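Local atomic coordinates of adenosine monophosphate-protein transferase (Thermoplasma acidophilum, PDB entry 1RLH), a protein that is of unproven function but belongs to the adenosine-specific kinase family and may handle adenosine nucleotides. Residues A25-I30 with V96-N101; V31-F36 with S119-T124; K38-L43 with R70-D75; D42-I47 with Y56-S61. All coordinates share one frame; numbering follows the deposited sequence.

Contact 1 (A25-I30 with V96-N101)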
loop_
_atom_site.group_PDB
_atom_site.type_symbol
_atom_site.label_atom_id
_atom_site.label_comp_id
_atom_site.label_asym_id
_atom_site.label_seq_id
_atom_site.Cartn_x
_atom_site.Cartn_y
_atom_site.Cartn_z
ATOM N N ALA A 25 -5.863 -5.685 -13.514
ATOM C CA ALA A 25 -7.292 -5.852 -13.762
ATOM C C ALA A 25 -8.022 -6.650 -12.682
ATOM O O ALA A 25 -7.568 -7.714 -12.269
ATOM C CB ALA A 25 -7.505 -6.510 -15.127
ATOM N N GLU A 26 -9.157 -6.115 -12.238
ATOM C CA GLU A 26 -10.002 -6.743 -11.224
ATOM C C GLU A 26 -9.384 -6.886 -9.836
ATOM O O GLU A 26 -9.937 -7.578 -8.985
ATOM C CB GLU A 26 -10.473 -8.123 -11.699
ATOM C CG GLU A 26 -11.320 -8.098 -12.965
ATOM C CD GLU A 26 -11.988 -9.433 -13.247
ATOM O OE1 GLU A 26 -11.276 -10.459 -13.315
ATOM O OE2 GLU A 26 -13.229 -9.459 -13.403
ATOM N N ALA A 27 -8.248 -6.240 -9.598
ATOM C CA ALA A 27 -7.611 -6.340 -8.292
ATOM C C ALA A 27 -8.050 -5.223 -7.351
ATOM O O ALA A 27 -8.428 -4.138 -7.785
ATOM C CB ALA A 27 -6.097 -6.315 -8.441
ATOM N N ASN A 28 -8.010 -5.517 -6.057
ATOM C CA ASN A 28 -8.358 -4.548 -5.030
ATOM C C ASN A 28 -7.050 -4.256 -4.323
ATOM O O ASN A 28 -6.271 -5.168 -4.056
ATOM C CB ASN A 28 -9.362 -5.136 -4.039
ATOM C CG ASN A 28 -10.677 -5.491 -4.694
ATOM O OD1 ASN A 28 -10.865 -6.606 -5.185
ATOM N ND2 ASN A 28 -11.588 -4.535 -4.724
ATOM N N ILE A 29 -6.811 -2.989 -4.017
ATOM C CA ILE A 29 -5.574 -2.611 -3.365
ATOM C C ILE A 29 -5.784 -2.000 -1.990
ATOM O O ILE A 29 -6.787 -1.329 -1.736
ATOM C CB ILE A 29 -4.786 -1.604 -4.245
ATOM C CG1 ILE A 29 -3.354 -1.449 -3.726
ATOM C CG2 ILE A 29 -5.493 -0.242 -4.260
ATOM C CD1 ILE A 29 -2.468 -0.640 -4.678
ATOM N N ILE A 30 -4.839 -2.275 -1.101
ATOM C CA ILE A 30 -4.845 -1.717 0.242
ATOM C C ILE A 30 -3.452 -1.133 0.446
ATOM O O ILE A 30 -2.448 -1.821 0.254
ATOM C CB ILE A 30 -5.069 -2.782 1.335
ATOM C CG1 ILE A 30 -6.424 -3.469 1.145
ATOM C CG2 ILE A 30 -5.007 -2.114 2.711
ATOM C CD1 ILE A 30 -6.593 -4.713 1.997
ATOM N N VAL A 96 1.644 -2.566 0.926
ATOM C CA VAL A 96 0.713 -2.577 -0.193
ATOM C C VAL A 96 0.220 -4.000 -0.377
ATOM O O VAL A 96 1.017 -4.931 -0.452
ATOM C CB VAL A 96 1.394 -2.131 -1.517
ATOM C CG1 VAL A 96 0.420 -2.293 -2.679
ATOM C CG2 VAL A 96 1.857 -0.676 -1.416
ATOM N N ILE A 97 -1.095 -4.162 -0.436
ATOM C CA ILE A 97 -1.688 -5.477 -0.628
ATOM C C ILE A 97 -2.587 -5.425 -1.861
ATOM O O ILE A 97 -3.321 -4.461 -2.058
ATOM C CB ILE A 97 -2.543 -5.891 0.597
ATOM C CG1 ILE A 97 -1.663 -6.000 1.844
ATOM C CG2 ILE A 97 -3.233 -7.225 0.327
ATOM C CD1 ILE A 97 -2.456 -6.124 3.142
ATOM N N LEU A 98 -2.495 -6.446 -2.706
ATOM C CA LEU A 98 -3.330 -6.532 -3.900
ATOM C C LEU A 98 -4.045 -7.869 -3.829
ATOM O O LEU A 98 -3.413 -8.901 -3.621
ATOM C CB LEU A 98 -2.483 -6.449 -5.172
ATOM C CG LEU A 98 -2.046 -5.044 -5.596
ATOM C CD1 LEU A 98 -1.058 -5.129 -6.742
ATOM C CD2 LEU A 98 -3.267 -4.235 -6.007
ATOM N N ILE A 99 -5.366 -7.846 -3.983
ATOM C CA ILE A 99 -6.159 -9.067 -3.915
ATOM C C ILE A 99 -7.091 -9.176 -5.110
ATOM O O ILE A 99 -7.767 -8.221 -5.472
ATOM C CB ILE A 99 -7.017 -9.109 -2.632
ATOM C CG1 ILE A 99 -6.127 -8.936 -1.402
ATOM C CG2 ILE A 99 -7.761 -10.444 -2.552
ATOM C CD1 ILE A 99 -6.889 -8.698 -0.113
ATOM N N ARG A 100 -7.124 -10.356 -5.712
ATOM C CA ARG A 100 -7.973 -10.605 -6.866
ATOM C C ARG A 100 -8.753 -11.897 -6.633
ATOM O O ARG A 100 -8.295 -12.783 -5.912
ATOM C CB ARG A 100 -7.102 -10.725 -8.121
ATOM C CG ARG A 100 -7.841 -11.128 -9.376
ATOM C CD ARG A 100 -6.865 -11.380 -10.519
ATOM N NE ARG A 100 -6.278 -10.152 -11.046
ATOM C CZ ARG A 100 -5.329 -10.126 -11.978
ATOM N NH1 ARG A 100 -4.861 -11.262 -12.472
ATOM N NH2 ARG A 100 -4.863 -8.971 -12.429
ATOM N N ASN A 101 -9.937 -11.994 -7.227
ATOM C CA ASN A 101 -10.761 -13.190 -7.084
ATOM C C ASN A 101 -11.173 -13.441 -5.637
ATOM O O ASN A 101 -11.107 -14.571 -5.153
ATOM C CB ASN A 101 -10.007 -14.412 -7.620
ATOM C CG ASN A 101 -9.704 -14.309 -9.104
ATOM O OD1 ASN A 101 -9.026 -15.167 -9.669
ATOM N ND2 ASN A 101 -10.211 -13.258 -9.743
HETATM O O HOH W 1 -11.228 -9.579 -8.123
#
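Leu98 lays its CD2 methyl against the flank of Ile29, 3.5 Å from CB, the two side chains running next to each other and pointing the same way. They form the non-hydrogen-bonded pair of an antiparallel strand pairing between 28-30 and 96-100, two inner strands of the five-stranded sheet, whose segment axes approach to 4.6 Å with their directions 161° apart. The pairs flanking it, Asn28 with Ile99 and Ile30 with Ile97, are hydrogen-bonded in both directions, each of the four N-to-O distances being 2.8 Å. Between these bonds Leu98 CA stands 3.2 Å from Asn28 O, a CA-H...O contact.

Ile29 sends CG1 opposite its backbone N (chi1 -167°), which carries CD1 along the sheet to Val96 CG1, 3.9 Å away. Helix 76-89 packs on this face, touching Ile29, Val96 and Leu98. On the other face Ile30 and Ile97 meet CB to CB, and helix 104-115 lies against Ile30, Ile97 and Ile99, so the sheet carries a helix layer on each side here. Beyond the paired residues the Arg100 chain bends at chi3 and brings its guanidinium obliquely to Ala25 O, with NH2 at 3.0 Å. A water joins the loop residues Glu26 and Asn101 past the paired strands, accepting from Asn101 N at 2.9 Å; its approach to Glu26 O, at 2.5 Å, is suspiciously short.

Contact 2 (V31-F36 with S119-T124)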
loop_
_atom_site.group_PDB
_atom_site.type_symbol
_atom_site.label_atom_id
_atom_site.label_comp_id
_atom_site.label_asym_id
_atom_site.label_seq_id
_atom_site.Cartn_x
_atom_site.Cartn_y
_atom_site.Cartn_z
ATOM N N VAL A 31 -3.391 0.143 0.807
ATOM C CA VAL A 31 -2.113 0.797 1.057
ATOM C C VAL A 31 -2.191 1.310 2.485
ATOM O O VAL A 31 -3.163 1.956 2.864
ATOM C CB VAL A 31 -1.865 1.983 0.101
ATOM C CG1 VAL A 31 -0.490 2.580 0.374
ATOM C CG2 VAL A 31 -1.954 1.511 -1.358
ATOM N N GLY A 32 -1.178 1.012 3.285
ATOM C CA GLY A 32 -1.220 1.465 4.663
ATOM C C GLY A 32 0.127 1.700 5.303
ATOM O O GLY A 32 1.172 1.594 4.657
ATOM N N TYR A 33 0.078 2.026 6.591
ATOM C CA TYR A 33 1.257 2.302 7.406
ATOM C C TYR A 33 1.280 1.275 8.539
ATOM O O TYR A 33 0.318 1.181 9.297
ATOM C CB TYR A 33 1.140 3.715 7.993
ATOM C CG TYR A 33 2.189 4.055 9.027
ATOM C CD1 TYR A 33 3.519 4.260 8.662
ATOM C CD2 TYR A 33 1.853 4.146 10.377
ATOM C CE1 TYR A 33 4.492 4.545 9.618
ATOM C CE2 TYR A 33 2.814 4.429 11.339
ATOM C CZ TYR A 33 4.129 4.627 10.954
ATOM O OH TYR A 33 5.079 4.904 11.906
ATOM N N SER A 34 2.360 0.506 8.655
ATOM C CA SER A 34 2.455 -0.506 9.706
ATOM C C SER A 34 2.876 0.087 11.052
ATOM O O SER A 34 3.592 1.088 11.102
ATOM C CB SER A 34 3.446 -1.601 9.294
ATOM O OG SER A 34 4.705 -1.041 8.963
ATOM N N HIS A 35 2.420 -0.535 12.139
ATOM C CA HIS A 35 2.748 -0.092 13.495
ATOM C C HIS A 35 3.693 -1.093 14.149
ATOM O O HIS A 35 3.296 -2.222 14.449
ATOM C CB HIS A 35 1.488 0.003 14.362
ATOM C CG HIS A 35 0.459 0.961 13.849
ATOM N ND1 HIS A 35 -0.844 0.957 14.300
ATOM C CD2 HIS A 35 0.536 1.952 12.930
ATOM C CE1 HIS A 35 -1.525 1.903 13.678
ATOM N NE2 HIS A 35 -0.712 2.522 12.842
ATOM N N PHE A 36 4.932 -0.669 14.377
ATOM C CA PHE A 36 5.948 -1.503 15.011
ATOM C C PHE A 36 6.171 -2.868 14.362
ATOM O O PHE A 36 6.687 -3.786 15.004
ATOM C CB PHE A 36 5.624 -1.690 16.496
ATOM C CG PHE A 36 5.633 -0.411 17.279
ATOM C CD1 PHE A 36 4.447 0.155 17.731
ATOM C CD2 PHE A 36 6.830 0.245 17.540
ATOM C CE1 PHE A 36 4.452 1.361 18.433
ATOM C CE2 PHE A 36 6.846 1.451 18.240
ATOM C CZ PHE A 36 5.656 2.011 18.687
ATOM N N SER A 119 -2.319 1.569 9.991
ATOM C CA SER A 119 -3.263 2.602 9.602
ATOM C C SER A 119 -3.504 2.449 8.109
ATOM O O SER A 119 -2.608 2.039 7.379
ATOM C CB SER A 119 -2.678 3.981 9.907
ATOM O OG SER A 119 -2.455 4.115 11.299
ATOM N N ILE A 120 -4.709 2.771 7.652
ATOM C CA ILE A 120 -5.035 2.620 6.237
ATOM C C ILE A 120 -4.950 3.938 5.466
ATOM O O ILE A 120 -5.504 4.946 5.898
ATOM C CB ILE A 120 -6.466 2.034 6.065
ATOM C CG1 ILE A 120 -6.590 0.713 6.837
ATOM C CG2 ILE A 120 -6.777 1.827 4.580
ATOM C CD1 ILE A 120 -5.553 -0.335 6.472
ATOM N N PHE A 121 -4.251 3.922 4.331
ATOM C CA PHE A 121 -4.123 5.104 3.476
ATOM C C PHE A 121 -5.153 4.997 2.355
ATOM O O PHE A 121 -5.767 5.989 1.963
ATOM C CB PHE A 121 -2.726 5.185 2.853
ATOM C CG PHE A 121 -1.639 5.563 3.824
ATOM C CD1 PHE A 121 -0.427 4.880 3.826
ATOM C CD2 PHE A 121 -1.813 6.616 4.716
ATOM C CE1 PHE A 121 0.598 5.240 4.704
ATOM C CE2 PHE A 121 -0.794 6.984 5.596
ATOM C CZ PHE A 121 0.410 6.295 5.588
ATOM N N ALA A 122 -5.327 3.780 1.844
ATOM C CA ALA A 122 -6.284 3.516 0.771
ATOM C C ALA A 122 -6.763 2.067 0.802
ATOM O O ALA A 122 -6.058 1.176 1.254
ATOM C CB ALA A 122 -5.656 3.811 -0.583
ATOM N N ALA A 123 -7.976 1.856 0.308
ATOM C CA ALA A 123 -8.594 0.537 0.243
ATOM C C ALA A 123 -9.609 0.740 -0.867
ATOM O O ALA A 123 -10.692 1.275 -0.633
ATOM C CB ALA A 123 -9.284 0.219 1.566
ATOM N N THR A 124 -9.265 0.322 -2.082
ATOM C CA THR A 124 -10.156 0.579 -3.203
ATOM C C THR A 124 -9.823 -0.251 -4.436
ATOM O O THR A 124 -8.800 -0.926 -4.488
ATOM C CB THR A 124 -10.051 2.078 -3.597
ATOM O OG1 THR A 124 -10.966 2.382 -4.653
ATOM C CG2 THR A 124 -8.623 2.399 -4.067
#
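His35 and Ser119 meet because each side chain is turned back beside its own backbone N: CG of His35 at chi1 -60° and OG of Ser119 at chi1 -62°. The imidazole thereby presents its edge, and NE2 lies 2.8 Å from Ser119 OG, close to the ring plane; either atom could be the donor. Tyr33 CD2 also lies at that ring's edge.

Behind this polar pair the two strands run antiparallel. Tyr33 and Ser119 are a hydrogen-bonded pair, with both N-to-O distances at 2.8 Å. Past the non-hydrogen-bonded pair Gly32-Ile120 the register slips by one: Phe121 and Ala122 both face Val31, a classic beta bulge. Val31 O takes both donors, Phe121 N at 2.7 Å and Ala122 N at 3.0 Å, while Val31 N donates a hydrogen bond to Ala122 O.

Phe121 has the near-helical backbone angles of a bulge residue, and its side chain turns toward strand 31-34. CD1 comes within 3.5 Å of Gly32 C, and CZ reaches Tyr33 CB at 3.6 Å. Val31 crosses the Phe121 side chain at about a right angle. Val141 and Val144 of strand 139-146 touch the same phenylalanine, placing the bulge where the five-stranded sheet meets the three-stranded one. With two N-H groups on one carbonyl, the bulge absorbs the extra residue without leaving either of those amides unbonded, which is consistent with the corner the chain turns at Phe121.

Contact 3 (K38-L43 with R70-D75); sequences KTVEDL and RYDGND
Thr39 OG1 accepts from Glu41 N at 3.1 Å, an almost straight bond (171° at the hydrogen) that caps the turn leading into helix 41-46. This bond lies within segment 38-43 and frames Val40, the residue that carries the contact; no hydrogen bond crosses to 70-75.

Val40 CG1 does the touching, since chi1 of 66° sets it between the backbone N and the carbonyl carbon. From there it packs on Arg70 CB at 3.7 Å and comes within 3.5 Å of Asp72 OD2. Val40 thus spans two residues whose CB atoms leave the strand on the same face, and its side chain crosses each at an oblique angle. The footprint is small, 169 Å² in all.

Arg70 offers Val40 the base of its side chain, while the chain bends at chi2 (-70°) and leads its end away to salt bridges from NH2 with Glu62 and Asp66. Val40 is buried also against Ile58 and Phe60 of strand 55-61. The contact lies where the chain entering helix 41-46 passes over one face of edge strand 69-73 and its neighbour 55-61, while Tyr71 on the opposite face touches helix 76-89.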
loop_
_atom_site.group_PDB
_atom_site.type_symbol
_atom_site.label_atom_id
_atom_site.label_comp_id
_atom_site.label_asym_id
_atom_site.label_seq_id
_atom_site.Cartn_x
_atom_site.Cartn_y
_atom_site.Cartn_z
ATOM N N LYS A 38 8.096 -5.330 11.862
ATOM C CA LYS A 38 9.452 -5.412 11.325
ATOM C C LYS A 38 9.536 -6.351 10.131
ATOM O O LYS A 38 10.479 -6.279 9.343
ATOM C CB LYS A 38 10.423 -5.901 12.404
ATOM C CG LYS A 38 10.442 -5.061 13.673
ATOM C CD LYS A 38 11.435 -5.624 14.685
ATOM C CE LYS A 38 11.065 -7.041 15.103
ATOM N NZ LYS A 38 12.051 -7.624 16.055
ATOM N N THR A 39 8.552 -7.238 10.005
ATOM C CA THR A 39 8.532 -8.203 8.912
ATOM C C THR A 39 7.166 -8.311 8.240
ATOM O O THR A 39 6.127 -8.168 8.883
ATOM C CB THR A 39 8.951 -9.600 9.407
ATOM O OG1 THR A 39 8.725 -10.567 8.373
ATOM C CG2 THR A 39 8.163 -9.982 10.647
ATOM N N VAL A 40 7.184 -8.569 6.938
ATOM C CA VAL A 40 5.959 -8.691 6.162
ATOM C C VAL A 40 5.185 -9.961 6.515
ATOM O O VAL A 40 4.020 -10.102 6.147
ATOM C CB VAL A 40 6.271 -8.679 4.643
ATOM C CG1 VAL A 40 7.068 -9.909 4.266
ATOM C CG2 VAL A 40 4.978 -8.595 3.840
ATOM N N GLU A 41 5.824 -10.879 7.236
ATOM C CA GLU A 41 5.161 -12.126 7.616
ATOM C C GLU A 41 3.959 -11.841 8.513
ATOM O O GLU A 41 2.960 -12.555 8.468
ATOM C CB GLU A 41 6.123 -13.067 8.349
ATOM C CG GLU A 41 6.406 -12.677 9.793
ATOM C CD GLU A 41 6.556 -13.883 10.708
ATOM O OE1 GLU A 41 6.835 -13.691 11.911
ATOM O OE2 GLU A 41 6.389 -15.024 10.225
ATOM N N ASP A 42 4.065 -10.798 9.332
ATOM C CA ASP A 42 2.978 -10.412 10.229
ATOM C C ASP A 42 1.727 -10.121 9.408
ATOM O O ASP A 42 0.632 -10.578 9.737
ATOM C CB ASP A 42 3.366 -9.163 11.023
ATOM C CG ASP A 42 4.450 -9.432 12.043
ATOM O OD1 ASP A 42 5.362 -10.232 11.750
ATOM O OD2 ASP A 42 4.398 -8.831 13.135
ATOM N N LEU A 43 1.900 -9.355 8.337
ATOM C CA LEU A 43 0.787 -9.007 7.463
ATOM C C LEU A 43 0.316 -10.233 6.695
ATOM O O LEU A 43 -0.882 -10.471 6.559
ATOM C CB LEU A 43 1.207 -7.919 6.473
ATOM C CG LEU A 43 1.558 -6.556 7.067
ATOM C CD1 LEU A 43 2.137 -5.668 5.979
ATOM C CD2 LEU A 43 0.317 -5.926 7.686
ATOM N N ARG A 70 10.089 -6.023 1.120
ATOM C CA ARG A 70 9.773 -7.405 1.467
ATOM C C ARG A 70 8.447 -7.787 0.819
ATOM O O ARG A 70 7.586 -6.933 0.609
ATOM C CB ARG A 70 9.670 -7.537 2.988
ATOM C CG ARG A 70 10.893 -7.021 3.741
ATOM C CD ARG A 70 12.098 -7.926 3.536
ATOM N NE ARG A 70 13.263 -7.481 4.295
ATOM C CZ ARG A 70 14.322 -8.244 4.547
ATOM N NH1 ARG A 70 14.359 -9.495 4.106
ATOM N NH2 ARG A 70 15.352 -7.759 5.227
ATOM N N TYR A 71 8.267 -9.069 0.513
ATOM C CA TYR A 71 7.034 -9.486 -0.137
ATOM C C TYR A 71 6.619 -10.921 0.147
ATOM O O TYR A 71 7.401 -11.726 0.648
ATOM C CB TYR A 71 7.166 -9.287 -1.651
ATOM C CG TYR A 71 8.197 -10.193 -2.293
ATOM C CD1 TYR A 71 7.872 -11.499 -2.666
ATOM C CD2 TYR A 71 9.507 -9.759 -2.493
ATOM C CE1 TYR A 71 8.833 -12.353 -3.221
ATOM C CE2 TYR A 71 10.471 -10.605 -3.047
ATOM C CZ TYR A 71 10.126 -11.896 -3.406
ATOM O OH TYR A 71 11.075 -12.734 -3.950
ATOM N N ASP A 72 5.370 -11.219 -0.191
ATOM C CA ASP A 72 4.783 -12.544 -0.026
ATOM C C ASP A 72 3.562 -12.563 -0.939
ATOM O O ASP A 72 3.123 -11.515 -1.415
ATOM C CB ASP A 72 4.351 -12.785 1.426
ATOM C CG ASP A 72 5.406 -13.521 2.245
ATOM O OD1 ASP A 72 5.810 -14.631 1.842
ATOM O OD2 ASP A 72 5.826 -12.996 3.300
ATOM N N GLY A 73 3.016 -13.747 -1.187
ATOM C CA GLY A 73 1.853 -13.847 -2.050
ATOM C C GLY A 73 1.812 -15.168 -2.790
ATOM O O GLY A 73 2.706 -15.998 -2.632
ATOM N N ASN A 74 0.775 -15.363 -3.600
ATOM C CA ASN A 74 0.627 -16.600 -4.361
ATOM C C ASN A 74 0.369 -16.320 -5.837
ATOM O O ASN A 74 -0.073 -17.195 -6.577
ATOM C CB ASN A 74 -0.522 -17.437 -3.794
ATOM C CG ASN A 74 -1.858 -16.724 -3.875
ATOM O OD1 ASN A 74 -1.987 -15.689 -4.533
ATOM N ND2 ASN A 74 -2.864 -17.280 -3.209
ATOM N N ASP A 75 0.639 -15.089 -6.256
ATOM C CA ASP A 75 0.443 -14.688 -7.642
ATOM C C ASP A 75 1.591 -13.772 -8.039
ATOM O O ASP A 75 1.761 -12.693 -7.471
ATOM C CB ASP A 75 -0.899 -13.965 -7.797
ATOM C CG ASP A 75 -1.186 -13.563 -9.229
ATOM O OD1 ASP A 75 -0.542 -12.619 -9.731
ATOM O OD2 ASP A 75 -2.058 -14.196 -9.857
#

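Contact 4 (D42-I47 with Y56-S61); sequences DLNEII and YGIGFS
Asn44 ND2 donates to Tyr56 OH in a hydrogen bond modelled at 2.5 Å, shorter than such a bond should be, so its exact length is doubtful. The phenol oxygen lies close to the amide plane, and ND2 in turn sits at the ring edge, in its plane; amide and ring are only 27° from coplanar. The side chains nevertheless cross at about a right angle. Chi1 of -168° places CG of Asn44 opposite its backbone N and brings the amide over to the strand.

Next to this polar pair Ile58 CD1 reaches the helix, 3.5 Å from Asn44 CA. Ile47 meets the same methyl tip to tip, CD1 to CD1 at 3.4 Å, tighter than usual for two carbons. Ile47 CD1 also touches the Tyr56 ring obliquely, 4.3 Å from CD1. Leu43 closes the other end, with its CD1 methyl 4.3 Å from Ile58 CG2 and a little farther from the Phe60 ring.

This is helix-on-sheet packing: the axes of helix segment 42-46 and strand segment 56-61 approach to 9.4 Å, their directions 150° apart. Tyr56, Ile58 and Phe60 point toward the helix, whereas the intervening Gly57 and Gly59 have no side chain.

Further out, Phe95 and Val117 touch Leu43, and Ile97 touches Ile58 from the neighbouring strand. Cys114 of helix 104-115 packs on Ile47, and Asn74 OD1 accepts from Tyr56 N, fixing the backbone from which the phenol extends.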
loop_
_atom_site.group_PDB
_atom_site.type_symbol
_atom_site.label_atom_id
_atom_site.label_comp_id
_atom_site.label_asym_id
_atom_site.label_seq_id
_atom_site.Cartn_x
_atom_site.Cartn_y
_atom_site.Cartn_z
ATOM N N ASP A 42 4.065 -10.798 9.332
ATOM C CA ASP A 42 2.978 -10.412 10.229
ATOM C C ASP A 42 1.727 -10.121 9.408
ATOM O O ASP A 42 0.632 -10.578 9.737
ATOM C CB ASP A 42 3.366 -9.163 11.023
ATOM C CG ASP A 42 4.450 -9.432 12.043
ATOM O OD1 ASP A 42 5.362 -10.232 11.750
ATOM O OD2 ASP A 42 4.398 -8.831 13.135
ATOM N N LEU A 43 1.900 -9.355 8.337
ATOM C CA LEU A 43 0.787 -9.007 7.463
ATOM C C LEU A 43 0.316 -10.233 6.695
ATOM O O LEU A 43 -0.882 -10.471 6.559
ATOM C CB LEU A 43 1.207 -7.919 6.473
ATOM C CG LEU A 43 1.558 -6.556 7.067
ATOM C CD1 LEU A 43 2.137 -5.668 5.979
ATOM C CD2 LEU A 43 0.317 -5.926 7.686
ATOM N N ASN A 44 1.270 -11.007 6.191
ATOM C CA ASN A 44 0.948 -12.208 5.434
ATOM C C ASN A 44 0.068 -13.144 6.257
ATOM O O ASN A 44 -0.881 -13.734 5.742
ATOM C CB ASN A 44 2.229 -12.948 5.044
ATOM C CG ASN A 44 1.983 -14.029 4.014
ATOM O OD1 ASN A 44 2.526 -15.131 4.107
ATOM N ND2 ASN A 44 1.166 -13.715 3.016
ATOM N N GLU A 45 0.384 -13.266 7.540
ATOM C CA GLU A 45 -0.357 -14.154 8.423
ATOM C C GLU A 45 -1.708 -13.603 8.868
ATOM O O GLU A 45 -2.710 -14.317 8.855
ATOM C CB GLU A 45 0.484 -14.481 9.657
ATOM C CG GLU A 45 0.232 -15.872 10.206
ATOM C CD GLU A 45 0.638 -16.956 9.225
ATOM O OE1 GLU A 45 1.823 -16.990 8.830
ATOM O OE2 GLU A 45 -0.223 -17.775 8.844
ATOM N N ILE A 46 -1.736 -12.333 9.255
ATOM C CA ILE A 46 -2.968 -11.721 9.730
ATOM C C ILE A 46 -4.083 -11.724 8.686
ATOM O O ILE A 46 -5.263 -11.734 9.036
ATOM C CB ILE A 46 -2.716 -10.274 10.226
ATOM C CG1 ILE A 46 -3.854 -9.844 11.153
ATOM C CG2 ILE A 46 -2.612 -9.319 9.049
ATOM C CD1 ILE A 46 -3.584 -8.557 11.900
ATOM N N ILE A 47 -3.717 -11.730 7.407
ATOM C CA ILE A 47 -4.720 -11.736 6.345
ATOM C C ILE A 47 -4.804 -13.090 5.649
ATOM O O ILE A 47 -5.613 -13.276 4.737
ATOM C CB ILE A 47 -4.416 -10.681 5.258
ATOM C CG1 ILE A 47 -3.192 -11.110 4.446
ATOM C CG2 ILE A 47 -4.193 -9.317 5.898
ATOM C CD1 ILE A 47 -2.951 -10.269 3.208
ATOM N N TYR A 56 -3.290 -13.204 -4.283
ATOM C CA TYR A 56 -2.887 -11.978 -3.612
ATOM C C TYR A 56 -1.385 -11.760 -3.616
ATOM O O TYR A 56 -0.605 -12.647 -3.963
ATOM C CB TYR A 56 -3.382 -11.997 -2.162
ATOM C CG TYR A 56 -2.516 -12.823 -1.231
ATOM C CD1 TYR A 56 -1.564 -12.215 -0.408
ATOM C CD2 TYR A 56 -2.626 -14.215 -1.194
ATOM C CE1 TYR A 56 -0.741 -12.973 0.428
ATOM C CE2 TYR A 56 -1.805 -14.981 -0.361
ATOM C CZ TYR A 56 -0.868 -14.354 0.446
ATOM O OH TYR A 56 -0.061 -15.109 1.271
ATOM N N GLY A 57 -1.001 -10.557 -3.216
ATOM C CA GLY A 57 0.395 -10.197 -3.133
ATOM C C GLY A 57 0.513 -9.168 -2.026
ATOM O O GLY A 57 -0.448 -8.445 -1.750
ATOM N N ILE A 58 1.670 -9.117 -1.378
ATOM C CA ILE A 58 1.908 -8.152 -0.314
ATOM C C ILE A 58 3.310 -7.580 -0.455
ATOM O O ILE A 58 4.266 -8.318 -0.682
ATOM C CB ILE A 58 1.833 -8.788 1.091
ATOM C CG1 ILE A 58 0.514 -9.530 1.278
ATOM C CG2 ILE A 58 1.973 -7.696 2.151
ATOM C CD1 ILE A 58 0.430 -10.287 2.594
ATOM N N GLY A 59 3.415 -6.262 -0.312
ATOM C CA GLY A 59 4.697 -5.583 -0.385
ATOM C C GLY A 59 4.867 -4.804 0.907
ATOM O O GLY A 59 3.899 -4.244 1.416
ATOM N N PHE A 60 6.086 -4.765 1.439
ATOM C CA PHE A 60 6.355 -4.064 2.697
ATOM C C PHE A 60 7.679 -3.306 2.610
ATOM O O PHE A 60 8.699 -3.871 2.225
ATOM C CB PHE A 60 6.405 -5.076 3.850
ATOM C CG PHE A 60 6.794 -4.475 5.177
ATOM C CD1 PHE A 60 5.966 -3.556 5.814
ATOM C CD2 PHE A 60 7.999 -4.822 5.783
ATOM C CE1 PHE A 60 6.332 -2.989 7.042
ATOM C CE2 PHE A 60 8.376 -4.263 7.005
ATOM C CZ PHE A 60 7.541 -3.344 7.636
ATOM N N SER A 61 7.659 -2.031 2.981
ATOM C CA SER A 61 8.856 -1.202 2.921
ATOM C C SER A 61 9.603 -1.198 4.260
ATOM O O SER A 61 9.293 -0.415 5.155
ATOM C CB SER A 61 8.463 0.231 2.526
ATOM O OG SER A 61 9.535 0.937 1.911
#

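Following the chain from the N terminus, the first strand used by these contacts is 28-34, which serves two of them: its beginning pairs with 96-101 in contact 1, its end with 119-124 in contact 2. Those two cross along the chain and touch where Ile29 N probably bonds to Thr124 O. Inside both loops lie contacts 3 and 4, which start from the same helix, 41-46, and share Asp42 and Leu43. Contact 4 closes the short loop from the helix to strand 55-61; contact 3 goes one strand farther, to edge strand 69-73. Probable backbone bonds from Gly57 and Gly59 to Leu98 and Val96 join contact 4 to contact 1, so all four contacts meet on one five-stranded sheet.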